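Local atomic coordinates of putative ribosomal N-acetyltransferase YdaF (Bacillus subtilis, PDB entry 1NSL), a protein that is a putative GNAT-family N-acetyltransferase that may acetylate ribosomal proteins, probably at their N-terminal serine or alanine, and assembles as a homohexamer or homodimer. Residues 161-165 against 166-170; 110-113 against 114-118; 49-52 against 53-57; 119-123 against 124-128. All blocks are in the same frame, centred on the assembly; numbering follows the deposited sequence.

Interaction 1. Residues 161-165 against 166-170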
loop_
_atom_site.group_PDB
_atom_site.type_symbol
_atom_site.label_atom_id
_atom_site.label_comp_id
_atom_site.label_asym_id
_atom_site.label_seq_id
_atom_site.Cartn_x
_atom_site.Cartn_y
_atom_site.Cartn_z
ATOM N N LEU C 161 3.924 23.229 24.278
ATOM C CA LEU C 161 2.540 22.888 24.021
ATOM C C LEU C 161 1.903 24.066 23.442
ATOM O O LEU C 161 2.240 25.181 23.772
ATOM C CB LEU C 161 1.833 22.630 25.319
ATOM C CG LEU C 161 0.721 21.589 25.307
ATOM C CD1 LEU C 161 -0.131 21.892 26.522
ATOM C CD2 LEU C 161 -0.154 21.502 24.073
ATOM N N TYR C 162 0.925 23.838 22.604
ATOM C CA TYR C 162 0.265 24.954 21.977
ATOM C C TYR C 162 -1.226 24.780 22.147
ATOM O O TYR C 162 -1.837 24.208 21.324
ATOM C CB TYR C 162 0.687 24.996 20.524
ATOM C CG TYR C 162 0.820 26.379 19.995
ATOM C CD1 TYR C 162 2.065 27.043 19.953
ATOM C CD2 TYR C 162 -0.299 27.045 19.550
ATOM C CE1 TYR C 162 2.169 28.359 19.458
ATOM C CE2 TYR C 162 -0.226 28.304 19.060
ATOM C CZ TYR C 162 0.992 28.984 19.006
ATOM O OH TYR C 162 0.957 30.286 18.482
ATOM N N VAL C 163 -1.825 25.249 23.227
ATOM C CA VAL C 163 -3.265 25.024 23.451
ATOM C C VAL C 163 -4.163 26.160 23.023
ATOM O O VAL C 163 -3.864 27.314 23.221
ATOM C CB VAL C 163 -3.595 24.856 24.943
ATOM C CG1 VAL C 163 -4.966 24.279 25.106
ATOM C CG2 VAL C 163 -2.580 23.966 25.637
ATOM N N ASN C 164 -5.316 25.829 22.494
ATOM C CA ASN C 164 -6.289 26.857 22.105
ATOM C C ASN C 164 -5.694 28.220 21.870
ATOM O O ASN C 164 -5.894 29.100 22.688
ATOM C CB ASN C 164 -7.369 27.002 23.180
ATOM C CG ASN C 164 -7.950 25.656 23.600
ATOM O OD1 ASN C 164 -8.043 24.728 22.774
ATOM N ND2 ASN C 164 -8.314 25.525 24.885
ATOM N N GLY C 165 -4.975 28.403 20.766
ATOM C CA GLY C 165 -4.356 29.686 20.479
ATOM C C GLY C 165 -2.983 29.980 21.081
ATOM O O GLY C 165 -2.141 30.590 20.453
HETATM N N MSE C 166 -2.722 29.526 22.291
HETATM C CA MSE C 166 -1.463 29.924 22.907
HETATM C C MSE C 166 -0.473 28.888 23.416
HETATM O O MSE C 166 -0.770 27.718 23.576
HETATM C CB MSE C 166 -1.757 30.895 24.019
HETATM C CG MSE C 166 -2.644 32.010 23.547
HETATM SE SE MSE C 166 -2.901 32.928 25.149
HETATM C CE MSE C 166 -4.810 33.572 24.899
ATOM N N HIS C 167 0.714 29.375 23.714
ATOM C CA HIS C 167 1.791 28.489 24.126
ATOM C C HIS C 167 1.964 28.364 25.665
ATOM O O HIS C 167 1.621 29.304 26.399
ATOM C CB HIS C 167 3.086 28.871 23.393
ATOM C CG HIS C 167 3.591 30.222 23.740
ATOM N ND1 HIS C 167 3.088 31.370 23.169
ATOM C CD2 HIS C 167 4.552 30.615 24.605
ATOM C CE1 HIS C 167 3.705 32.422 23.686
ATOM N NE2 HIS C 167 4.608 31.990 24.552
ATOM N N HIS C 168 2.424 27.179 26.111
ATOM C CA HIS C 168 2.667 26.842 27.509
ATOM C C HIS C 168 3.837 25.906 27.515
ATOM O O HIS C 168 4.106 25.249 26.532
ATOM C CB HIS C 168 1.529 26.034 28.108
ATOM C CG HIS C 168 0.219 26.739 28.141
ATOM N ND1 HIS C 168 -0.151 27.572 29.170
ATOM C CD2 HIS C 168 -0.826 26.715 27.290
ATOM C CE1 HIS C 168 -1.362 28.048 28.945
ATOM N NE2 HIS C 168 -1.798 27.534 27.810
ATOM N N ASP C 169 4.524 25.807 28.641
ATOM C CA ASP C 169 5.672 24.920 28.759
ATOM C C ASP C 169 5.259 23.527 29.119
ATOM O O ASP C 169 4.289 23.266 29.820
ATOM C CB ASP C 169 6.648 25.395 29.832
ATOM C CG ASP C 169 7.287 26.686 29.484
ATOM O OD1 ASP C 169 7.251 27.014 28.297
ATOM O OD2 ASP C 169 7.846 27.454 30.306
ATOM N N LEU C 170 6.064 22.625 28.620
ATOM C CA LEU C 170 5.931 21.243 28.902
ATOM C C LEU C 170 7.006 20.937 29.944
ATOM O O LEU C 170 8.154 21.375 29.821
ATOM C CB LEU C 170 6.249 20.534 27.629
ATOM C CG LEU C 170 5.107 20.174 26.709
ATOM C CD1 LEU C 170 5.498 19.124 25.614
ATOM C CD2 LEU C 170 4.090 19.611 27.686
#
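With His168 CG opposite its carbonyl carbon (chi1 -62°) and Val163 CG2 beside its own backbone N, the imidazole and the methyl meet obliquely, CD2 of His168 lying 3.7 Å from CG2 of Val163. On the sheet's other face, the Tyr162 ring lies over the peptide that follows Met166 (selenomethionine in the crystal), its face above the Met166 carbonyl. Tyr162 CD1 is 4.0 Å from CB of His167. The two strands form a beta hairpin turned by Asn164 and Gly165. Both have positive phi, in the manner of a distorted type I' turn, for which Asn-Gly is the classic pair, and a side chain at Gly165 would press on the preceding carbonyl. Met166 N donates to Val163 O at 2.7 Å, while the return bond from Val163 N to Met166 O is weak. Leu161 N reaches His168 O at 3.0 Å and His168 N reaches Leu161 O at 3.1 Å. Tyr162 N bonds to Asn92 OD1 of the second subunit, and its OH weakly to Arg93 NH2 there. Substituting an alanine for Tyr162 would probably uncover the Met166 carbonyl and leave Arg93 without that bond. Apolar Leu161 and Leu170 pack on Leu39.

Interaction 2. Residues 110-113 against 114-118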
loop_
_atom_site.group_PDB
_atom_site.type_symbol
_atom_site.label_atom_id
_atom_site.label_comp_id
_atom_site.label_asym_id
_atom_site.label_seq_id
_atom_site.Cartn_x
_atom_site.Cartn_y
_atom_site.Cartn_z
ATOM N N ILE C 110 -7.688 6.196 38.313
ATOM C CA ILE C 110 -7.617 5.306 37.170
ATOM C C ILE C 110 -6.244 5.443 36.511
ATOM O O ILE C 110 -5.551 4.442 36.260
ATOM C CB ILE C 110 -8.658 5.572 36.109
ATOM C CG1 ILE C 110 -10.079 5.794 36.712
ATOM C CG2 ILE C 110 -8.661 4.427 35.147
ATOM C CD1 ILE C 110 -10.901 4.537 37.020
ATOM N N ILE C 111 -5.812 6.664 36.251
ATOM C CA ILE C 111 -4.570 6.822 35.489
ATOM C C ILE C 111 -3.354 6.197 36.153
ATOM O O ILE C 111 -2.628 5.370 35.523
ATOM C CB ILE C 111 -4.368 8.269 35.135
ATOM C CG1 ILE C 111 -5.602 8.671 34.315
ATOM C CG2 ILE C 111 -3.088 8.427 34.418
ATOM C CD1 ILE C 111 -5.802 10.134 33.912
ATOM N N THR C 112 -3.142 6.543 37.429
ATOM C CA THR C 112 -1.990 6.006 38.143
ATOM C C THR C 112 -1.971 4.497 38.014
ATOM O O THR C 112 -1.084 3.916 37.363
ATOM C CB THR C 112 -2.053 6.401 39.572
ATOM O OG1 THR C 112 -1.872 7.810 39.650
ATOM C CG2 THR C 112 -0.833 5.845 40.363
ATOM N N ALA C 113 -3.007 3.868 38.554
ATOM C CA ALA C 113 -3.136 2.427 38.485
ATOM C C ALA C 113 -2.840 1.859 37.090
ATOM O O ALA C 113 -2.132 0.875 36.991
ATOM C CB ALA C 113 -4.491 2.036 38.929
ATOM N N ALA C 114 -3.409 2.447 36.040
ATOM C CA ALA C 114 -3.148 2.005 34.705
ATOM C C ALA C 114 -1.689 2.245 34.237
ATOM O O ALA C 114 -1.133 1.390 33.558
ATOM C CB ALA C 114 -4.152 2.655 33.715
ATOM N N CYS C 115 -1.091 3.400 34.573
ATOM C CA CYS C 115 0.335 3.645 34.220
ATOM C C CYS C 115 1.229 2.547 34.845
ATOM O O CYS C 115 2.125 2.050 34.191
ATOM C CB CYS C 115 0.827 5.064 34.606
ATOM S SG CYS C 115 -0.047 6.362 33.668
ATOM N N ARG C 116 0.978 2.155 36.096
ATOM C CA ARG C 116 1.787 1.092 36.670
ATOM C C ARG C 116 1.707 -0.210 35.825
ATOM O O ARG C 116 2.751 -0.826 35.508
ATOM C CB ARG C 116 1.471 0.845 38.146
ATOM C CG ARG C 116 1.626 2.085 39.041
ATOM C CD ARG C 116 1.177 1.923 40.561
ATOM N NE ARG C 116 2.047 2.728 41.414
ATOM C CZ ARG C 116 1.613 3.573 42.354
ATOM N NH1 ARG C 116 0.311 3.720 42.539
ATOM N NH2 ARG C 116 2.464 4.276 43.102
ATOM N N LYS C 117 0.524 -0.672 35.452
ATOM C CA LYS C 117 0.563 -1.845 34.610
ATOM C C LYS C 117 1.442 -1.573 33.381
ATOM O O LYS C 117 2.265 -2.434 33.010
ATOM C CB LYS C 117 -0.808 -2.311 34.150
ATOM C CG LYS C 117 -1.583 -3.137 35.156
ATOM C CD LYS C 117 -0.874 -4.409 35.665
ATOM C CE LYS C 117 -1.643 -4.907 36.895
ATOM N NZ LYS C 117 -0.875 -5.503 38.023
ATOM N N LEU C 118 1.275 -0.381 32.776
ATOM C CA LEU C 118 1.954 -0.022 31.526
ATOM C C LEU C 118 3.451 -0.017 31.682
ATOM O O LEU C 118 4.184 -0.450 30.816
ATOM C CB LEU C 118 1.498 1.336 31.049
ATOM C CG LEU C 118 1.940 1.736 29.639
ATOM C CD1 LEU C 118 1.967 0.526 28.751
ATOM C CD2 LEU C 118 1.003 2.827 28.970
#
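Cys115 N gives its hydrogen to Ile111 O at 2.7 Å, in an almost straight bond whose N-H...O angle is 166°. Ala114 N to Ile110 O (2.9 Å) and Arg116 N to Thr112 O (3.0 Å) repeat the i to i+4 pattern of an alpha helix. The next bond of the series, Lys117 N to Ala113 O, is stretched and weak. Side chains follow the same spacing. With CG1 of Ile111 beside the backbone N (chi1 -59°), its CG2 stands anti to that N and lies 3.8 Å from SG of Cys115, a small apolar pair on the side of the helix that faces Tyr99. One residue on, Thr112 and Arg116 run side by side in the same direction. The methyl CG2 of Thr112 approaches the guanidinium obliquely near NH1, an apolar neighbour that takes none of its hydrogens. This is the N-terminal part of helix 110-124, the helix of a beta-alpha-beta crossover between the parallel strands 94-101 and 130-136. In GNAT enzymes the start of this helix and the loop ahead of it bind the pyrophosphate of acetyl-CoA, and the same is probable here. Alanine suits positions 113 and 114 because strand 11-15 lies close, Ala113 meeting Ile11 and Ala114 meeting Ile13. The larger Leu118 reaches down to Ile83 and Ile97, and also to Met2 of the third subunit. On another flank, helix 140-149 packs with Val145 on Ile111 and Thr112, and with Arg148 beside Arg116.

Interaction 3. Residues 49-52 against 53-57; sequences DTYR and ETIIP
Helix 48-65 widens into a pi-type turn at residues 53-55, and Thr50 O takes two good bonds, besides a weak one from Glu53 N. Thr54 N and Ile55 N each donate to Thr50 O at 3.0 Å, from opposite faces of its carbonyl plane. Ile56 N bonds to Tyr51 O at 2.7 Å, a five-residue step. Pro57, with no N-H to give, sits at the kink, its CD 3.4 Å from Arg52 O. The Tyr51 and Ile55 side chains run alongside each other, both with CG or CG1 beside the backbone N (chi1 -74° and -67°). This puts Ile55 CD1 over one face of the phenol ring, a CH-pi contact 4.0 Å from the ring centroid, while Ile56 CG1 comes to the ring's edge. Asp49 and Glu53 bring carboxylates close, OD1 to OE2 at 3.3 Å. Arg52 probably eases that repulsion through its salt bridge from NH2 to Asp49 OD2, 3.0 Å long, and its NH1 pairs with Glu22. Were Tyr51 replaced by an alanine, Ile55 CD1 would probably lose its aromatic cover and a gap would open toward helix 21-30. Ala21, Leu24 and Ile28 of that helix meet the Tyr51 ring, with Phe40 joining from a loop.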
loop_
_atom_site.group_PDB
_atom_site.type_symbol
_atom_site.label_atom_id
_atom_site.label_comp_id
_atom_site.label_asym_id
_atom_site.label_seq_id
_atom_site.Cartn_x
_atom_site.Cartn_y
_atom_site.Cartn_z
ATOM N N ASP C 49 -17.203 8.513 12.284
ATOM C CA ASP C 49 -16.753 7.809 11.101
ATOM C C ASP C 49 -15.239 7.796 10.995
ATOM O O ASP C 49 -14.638 6.781 10.767
ATOM C CB ASP C 49 -17.354 8.450 9.864
ATOM C CG ASP C 49 -18.757 7.989 9.619
ATOM O OD1 ASP C 49 -19.071 7.696 8.460
ATOM O OD2 ASP C 49 -19.617 7.862 10.525
ATOM N N THR C 50 -14.618 8.942 11.154
ATOM C CA THR C 50 -13.183 9.002 11.054
ATOM C C THR C 50 -12.503 8.052 12.033
ATOM O O THR C 50 -11.626 7.299 11.620
ATOM C CB THR C 50 -12.678 10.451 11.164
ATOM O OG1 THR C 50 -13.265 11.266 10.106
ATOM C CG2 THR C 50 -11.160 10.501 10.911
ATOM N N TYR C 51 -12.913 8.030 13.303
ATOM C CA TYR C 51 -12.303 7.068 14.224
ATOM C C TYR C 51 -12.551 5.624 13.814
ATOM O O TYR C 51 -11.707 4.750 14.018
ATOM C CB TYR C 51 -12.749 7.268 15.678
ATOM C CG TYR C 51 -12.112 8.448 16.279
ATOM C CD1 TYR C 51 -12.785 9.671 16.337
ATOM C CD2 TYR C 51 -10.821 8.390 16.717
ATOM C CE1 TYR C 51 -12.171 10.779 16.870
ATOM C CE2 TYR C 51 -10.206 9.494 17.234
ATOM C CZ TYR C 51 -10.873 10.663 17.314
ATOM O OH TYR C 51 -10.237 11.730 17.841
ATOM N N ARG C 52 -13.713 5.373 13.246
ATOM C CA ARG C 52 -14.024 4.026 12.839
ATOM C C ARG C 52 -13.258 3.611 11.618
ATOM O O ARG C 52 -12.801 2.478 11.510
ATOM C CB ARG C 52 -15.496 3.914 12.516
ATOM C CG ARG C 52 -15.998 2.514 12.472
ATOM C CD ARG C 52 -17.535 2.369 12.576
ATOM N NE ARG C 52 -18.166 3.593 12.116
ATOM C CZ ARG C 52 -19.007 4.321 12.829
ATOM N NH1 ARG C 52 -19.376 3.935 14.045
ATOM N NH2 ARG C 52 -19.491 5.432 12.311
ATOM N N GLU C 53 -13.100 4.500 10.661
ATOM C CA GLU C 53 -12.539 3.998 9.419
ATOM C C GLU C 53 -11.029 4.130 9.275
ATOM O O GLU C 53 -10.384 3.384 8.533
ATOM C CB GLU C 53 -13.273 4.614 8.229
ATOM C CG GLU C 53 -14.756 4.270 8.131
ATOM C CD GLU C 53 -15.539 5.414 7.482
ATOM O OE1 GLU C 53 -14.884 6.282 6.855
ATOM O OE2 GLU C 53 -16.802 5.486 7.592
ATOM N N THR C 54 -10.472 5.061 10.034
ATOM C CA THR C 54 -9.111 5.462 9.878
ATOM C C THR C 54 -8.370 5.474 11.173
ATOM O O THR C 54 -7.381 4.762 11.343
ATOM C CB THR C 54 -9.138 6.863 9.340
ATOM O OG1 THR C 54 -9.599 6.793 7.989
ATOM C CG2 THR C 54 -7.761 7.413 9.229
ATOM N N ILE C 55 -8.831 6.270 12.125
ATOM C CA ILE C 55 -7.998 6.413 13.290
ATOM C C ILE C 55 -7.885 5.162 14.120
ATOM O O ILE C 55 -6.782 4.793 14.524
ATOM C CB ILE C 55 -8.372 7.602 14.137
ATOM C CG1 ILE C 55 -8.086 8.888 13.385
ATOM C CG2 ILE C 55 -7.508 7.616 15.367
ATOM C CD1 ILE C 55 -8.712 10.054 14.018
ATOM N N ILE C 56 -8.995 4.487 14.373
ATOM C CA ILE C 56 -8.835 3.327 15.204
ATOM C C ILE C 56 -8.115 2.189 14.481
ATOM O O ILE C 56 -7.287 1.499 15.069
ATOM C CB ILE C 56 -10.095 2.925 15.785
ATOM C CG1 ILE C 56 -10.555 4.031 16.723
ATOM C CG2 ILE C 56 -9.883 1.683 16.583
ATOM C CD1 ILE C 56 -12.002 3.788 17.264
ATOM N N PRO C 57 -8.420 1.966 13.221
ATOM C CA PRO C 57 -7.637 1.027 12.461
ATOM C C PRO C 57 -6.181 1.365 12.500
ATOM O O PRO C 57 -5.463 0.459 12.875
ATOM C CB PRO C 57 -8.205 1.165 11.058
ATOM C CG PRO C 57 -9.598 1.389 11.251
ATOM C CD PRO C 57 -9.586 2.402 12.450
#

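Interaction 4. Residues 119-123 against 124-128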
loop_
_atom_site.group_PDB
_atom_site.type_symbol
_atom_site.label_atom_id
_atom_site.label_comp_id
_atom_site.label_asym_id
_atom_site.label_seq_id
_atom_site.Cartn_x
_atom_site.Cartn_y
_atom_site.Cartn_z
ATOM N N ILE C 119 3.890 0.475 32.825
ATOM C CA ILE C 119 5.278 0.594 33.091
ATOM C C ILE C 119 5.804 -0.809 33.223
ATOM O O ILE C 119 6.698 -1.232 32.457
ATOM C CB ILE C 119 5.448 1.420 34.340
ATOM C CG1 ILE C 119 5.056 2.841 33.944
ATOM C CG2 ILE C 119 6.908 1.296 34.911
ATOM C CD1 ILE C 119 4.993 3.805 35.052
ATOM N N THR C 120 5.213 -1.562 34.145
ATOM C CA THR C 120 5.651 -2.927 34.320
ATOM C C THR C 120 5.995 -3.550 32.944
ATOM O O THR C 120 7.083 -4.053 32.724
ATOM C CB THR C 120 4.552 -3.768 35.040
ATOM O OG1 THR C 120 4.381 -3.345 36.411
ATOM C CG2 THR C 120 4.995 -5.256 35.137
ATOM N N TYR C 121 5.050 -3.472 32.034
ATOM C CA TYR C 121 5.183 -3.996 30.714
ATOM C C TYR C 121 6.340 -3.340 30.032
ATOM O O TYR C 121 7.114 -3.982 29.340
ATOM C CB TYR C 121 3.922 -3.697 29.923
ATOM C CG TYR C 121 4.048 -3.981 28.458
ATOM C CD1 TYR C 121 3.974 -5.286 27.973
ATOM C CD2 TYR C 121 4.221 -2.941 27.539
ATOM C CE1 TYR C 121 4.073 -5.551 26.616
ATOM C CE2 TYR C 121 4.336 -3.205 26.173
ATOM C CZ TYR C 121 4.261 -4.511 25.715
ATOM O OH TYR C 121 4.366 -4.776 24.351
ATOM N N ALA C 122 6.470 -2.044 30.218
ATOM C CA ALA C 122 7.507 -1.370 29.495
ATOM C C ALA C 122 8.826 -1.910 29.955
ATOM O O ALA C 122 9.660 -2.249 29.125
ATOM C CB ALA C 122 7.434 0.016 29.751
ATOM N N PHE C 123 9.021 -2.032 31.274
ATOM C CA PHE C 123 10.304 -2.482 31.820
ATOM C C PHE C 123 10.529 -3.973 31.803
ATOM O O PHE C 123 11.682 -4.410 31.884
ATOM C CB PHE C 123 10.480 -2.034 33.265
ATOM C CG PHE C 123 10.701 -0.559 33.441
ATOM C CD1 PHE C 123 11.467 0.182 32.555
ATOM C CD2 PHE C 123 10.140 0.101 34.487
ATOM C CE1 PHE C 123 11.640 1.546 32.743
ATOM C CE2 PHE C 123 10.335 1.423 34.657
ATOM C CZ PHE C 123 11.084 2.133 33.798
ATOM N N GLU C 124 9.493 -4.799 31.744
ATOM C CA GLU C 124 9.765 -6.256 31.838
ATOM C C GLU C 124 9.362 -7.030 30.605
ATOM O O GLU C 124 9.137 -8.215 30.701
ATOM C CB GLU C 124 8.983 -6.881 32.994
ATOM C CG GLU C 124 9.618 -6.880 34.376
ATOM C CD GLU C 124 8.640 -7.330 35.486
ATOM O OE1 GLU C 124 7.516 -7.827 35.204
ATOM O OE2 GLU C 124 8.980 -7.182 36.674
ATOM N N GLU C 125 9.220 -6.382 29.458
ATOM C CA GLU C 125 8.785 -7.076 28.246
ATOM C C GLU C 125 9.367 -6.398 27.020
ATOM O O GLU C 125 9.863 -7.048 26.123
ATOM C CB GLU C 125 7.256 -7.065 28.149
ATOM C CG GLU C 125 6.551 -7.837 29.256
ATOM C CD GLU C 125 6.566 -9.351 29.017
ATOM O OE1 GLU C 125 6.376 -9.780 27.851
ATOM O OE2 GLU C 125 6.768 -10.123 29.987
ATOM N N LEU C 126 9.264 -5.083 26.929
ATOM C CA LEU C 126 9.928 -4.447 25.811
ATOM C C LEU C 126 11.339 -4.263 26.321
ATOM O O LEU C 126 12.263 -3.936 25.547
ATOM C CB LEU C 126 9.292 -3.136 25.422
ATOM C CG LEU C 126 7.794 -3.226 25.229
ATOM C CD1 LEU C 126 7.216 -1.853 24.852
ATOM C CD2 LEU C 126 7.459 -4.246 24.204
ATOM N N GLU C 127 11.477 -4.509 27.629
ATOM C CA GLU C 127 12.743 -4.380 28.326
ATOM C C GLU C 127 13.384 -3.021 28.143
ATOM O O GLU C 127 14.609 -2.962 28.025
ATOM C CB GLU C 127 13.714 -5.424 27.816
ATOM C CG GLU C 127 13.349 -6.800 28.310
ATOM C CD GLU C 127 14.276 -7.860 27.788
ATOM O OE1 GLU C 127 15.048 -7.602 26.825
ATOM O OE2 GLU C 127 14.222 -8.966 28.354
ATOM N N LEU C 128 12.580 -1.957 28.110
ATOM C CA LEU C 128 13.086 -0.607 27.958
ATOM C C LEU C 128 13.838 -0.213 29.178
ATOM O O LEU C 128 13.629 -0.770 30.252
ATOM C CB LEU C 128 11.940 0.419 27.864
ATOM C CG LEU C 128 11.006 0.182 26.689
ATOM C CD1 LEU C 128 10.245 1.416 26.409
ATOM C CD2 LEU C 128 11.857 -0.224 25.498
#
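Tyr121 carries its ring against the chain that follows: with CG opposite the backbone N (chi1 170°), the phenol swings toward Glu125 and Leu126. Leu126, its CG beside its own N (chi1 -51°), crosses the ring obliquely, CD1 at 3.4 Å from CE2 of the tyrosine and CD2 near CZ. Glu125 adds its methylenes, CB lying 3.7 Å from Tyr121 CD1, so the ring has apolar neighbours on both residues. A bend at chi2 carries the Glu125 carboxylate outward, where OE1 bonds weakly to Gly1 N of the third subunit. The extended Glu124 runs beside Thr120, OE1 3.6 Å from CG2, whereas the threonine hydroxyl is bonded to Arg116 O. Phe123 brings the edge of its ring to Leu128 O, which lies in the ring plane 3.3 Å from CD1. The backbone closes the turn with Glu124 N to Thr120 O at 2.7 Å and Leu128 N to Ala122 O at 3.1 Å, while Leu126 N reaches Tyr121 O weakly. The chain then leads into strand 130-136, with Leu128 set on Ala95 of strand 94-101, Phe123 meeting the Trp180 ring at about 55° and Tyr121 packed on Met2 of the third subunit.

How the interactions relate
Interactions 2 and 4 share helix 110-124, their centres 13 Å apart: the first lies at its start, the second where the chain leaves it for strand 130-136. Both regions reach Met2 of the third subunit. Interaction 1 lies on the opposite side of the chain's centre, 26 Å from interaction 2 and 31 Å from interaction 4 between centres, and meets the second subunit instead. Interaction 3 touches no other chain; its centre is 26 Å from that of interaction 2. Of the four, interaction 2 is probably nearest to the acetyl-CoA site, judging by other GNAT enzymes.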